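Local coordinates for insecticidal crystal protein Cry7Cal (Bacillus thuringiensis, PDB 5ZI1), which is an insecticidal delta endotoxin active against the locust Locusta migratoria manilensis and probably binds a receptor in its target, at residues A583-S586 against N587-I590. Sequence-based numbering, arbitrary orientation.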
ATOM      1  N   ALA A 583      22.375 -19.659  18.512  1.00 57.48           N
ATOM      2  CA  ALA A 583      23.111 -19.978  19.736  1.00 57.19           C
ATOM      3  C   ALA A 583      23.223 -18.795  20.680  1.00 57.47           C
ATOM      4  O   ALA A 583      23.235 -18.980  21.901  1.00 59.92           O
ATOM      5  CB  ALA A 583      24.510 -20.477  19.394  1.00 56.05           C
ATOM      6  N   ASN A 584      23.310 -17.579  20.144  1.00 60.69           N
ATOM      7  CA  ASN A 584      23.494 -16.388  20.961  1.00 58.21           C
ATOM      8  C   ASN A 584      22.253 -15.504  20.973  1.00 57.79           C
ATOM      9  O   ASN A 584      22.329 -14.323  21.331  1.00 55.28           O
ATOM     10  CB  ASN A 584      24.709 -15.608  20.465  1.00 58.83           C
ATOM     11  CG  ASN A 584      25.942 -16.480  20.344  1.00 60.58           C
ATOM     12  OD1 ASN A 584      26.206 -17.071  19.289  1.00 56.96           O
ATOM     13  ND2 ASN A 584      26.704 -16.572  21.431  1.00 60.35           N
ATOM     14  N   THR A 585      21.111 -16.053  20.592  1.00 59.27           N
ATOM     15  CA  THR A 585      19.858 -15.317  20.565  1.00 56.03           C
ATOM     16  C   THR A 585      18.933 -15.891  21.628  1.00 52.96           C
ATOM     17  O   THR A 585      18.847 -17.112  21.797  1.00 57.02           O
ATOM     18  CB  THR A 585      19.215 -15.393  19.168  1.00 57.88           C
ATOM     19  OG1 THR A 585      20.061 -14.730  18.221  1.00 55.51           O
ATOM     20  CG2 THR A 585      17.829 -14.733  19.142  1.00 53.87           C
ATOM     21  N   SER A 586      18.254 -15.010  22.354  1.00 50.37           N
ATOM     22  CA  SER A 586      17.342 -15.450  23.398  1.00 58.46           C
ATOM     23  C   SER A 586      16.155 -16.205  22.791  1.00 60.04           C
ATOM     24  O   SER A 586      16.022 -16.348  21.574  1.00 58.68           O
ATOM     25  CB  SER A 586      16.853 -14.258  24.214  1.00 58.24           C
ATOM     26  OG  SER A 586      16.110 -13.363  23.393  1.00 60.88           O
ATOM     27  N   ASN A 587      15.283 -16.705  23.666  1.00 59.08           N
ATOM     28  CA  ASN A 587      14.084 -17.423  23.246  1.00 62.62           C
ATOM     29  C   ASN A 587      12.978 -16.391  23.036  1.00 60.41           C
ATOM     30  O   ASN A 587      12.110 -16.180  23.878  1.00 64.05           O
ATOM     31  CB  ASN A 587      13.704 -18.472  24.282  1.00 64.68           C
ATOM     32  CG  ASN A 587      12.531 -19.315  23.852  1.00 67.36           C
ATOM     33  OD1 ASN A 587      11.992 -19.137  22.761  1.00 72.98           O
ATOM     34  ND2 ASN A 587      12.124 -20.242  24.710  1.00 69.89           N
ATOM     35  N   CYS A 588      13.027 -15.729  21.884  1.00 55.31           N
ATOM     36  CA  CYS A 588      12.206 -14.556  21.643  1.00 57.59           C
ATOM     37  C   CYS A 588      11.589 -14.631  20.250  1.00 58.41           C
ATOM     38  O   CYS A 588      11.755 -15.610  19.517  1.00 54.08           O
ATOM     39  CB  CYS A 588      13.031 -13.277  21.787  1.00 50.49           C
ATOM     40  SG  CYS A 588      14.335 -13.145  20.551  1.00 57.57           S
ATOM     41  N   THR A 589      10.874 -13.564  19.898  1.00 54.32           N
ATOM     42  CA  THR A 589      10.291 -13.360  18.582  1.00 55.35           C
ATOM     43  C   THR A 589      10.926 -12.116  17.980  1.00 52.90           C
ATOM     44  O   THR A 589      11.139 -11.118  18.682  1.00 55.29           O
ATOM     45  CB  THR A 589       8.745 -13.227  18.679  1.00 56.79           C
ATOM     46  OG1 THR A 589       8.188 -14.501  19.007  1.00 59.54           O
ATOM     47  CG2 THR A 589       8.114 -12.769  17.366  1.00 48.66           C
ATOM     48  N   ILE A 590      11.266 -12.201  16.693  1.00 49.76           N
ATOM     49  CA  ILE A 590      11.883 -11.117  15.937  1.00 49.62           C
ATOM     50  C   ILE A 590      11.008 -10.829  14.727  1.00 56.82           C
ATOM     51  O   ILE A 590      10.552 -11.752  14.041  1.00 57.59           O
ATOM     52  CB  ILE A 590      13.318 -11.468  15.483  1.00 52.86           C
ATOM     53  CG1 ILE A 590      14.228 -11.739  16.680  1.00 49.48           C
ATOM     54  CG2 ILE A 590      13.906 -10.369  14.625  1.00 49.90           C
ATOM     55  CD1 ILE A 590      14.572 -13.183  16.815  1.00 51.61           C
TER
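T585 meets C588 and I590 through its methyl group, across a bend in one continuous stretch of chain. CG2 stands anti to the backbone N of T585, which turns the methyl to C588 and I590. It lies 4.1 Å from C588 SG and 4.3 Å from I590 CD1. These are loose van der Waals contacts. The hydroxyl has other work: T585 OG1 is hydrogen-bonded to I581 O and V535 N, so the polar and apolar branches of this threonine are divided between two sets of neighbours.

S586 comes next and carries the turn. Its carbonyl O accepts a weak hydrogen bond from C588 N, 3.1 Å away and strongly bent, with an N-H...O angle of 121°. That bond closes an inverse gamma turn centred on N587, whose phi/psi of -88/80 fit this turn. The same S586 O also accepts a hydrogen bond from N501 ND2. S586 OG and C588 SG each stand between the backbone N and carbonyl carbon of their own residue, and this brings OG and SG within 3.4 Å of each other. S586 OG is hydrogen-bonded to D533 O. The CB of N587 leaves the backbone heading away from 583-586, though it still brushes S586 C at 3.7 Å. N587 OD1 is hydrogen-bonded to N502 ND2.

The bend leads from the loop after strand 575-580 into strand 589-599, in the third, beta-sandwich domain of the three-domain toxin core, C-terminal in this fragment. C588 and I590 are buried, while N587 is exposed. Beyond the turn, T589 N is hydrogen-bonded to T531 OG1, and the backbone of I590 pairs with I499 as strand 589-599 runs antiparallel to strand 496-500.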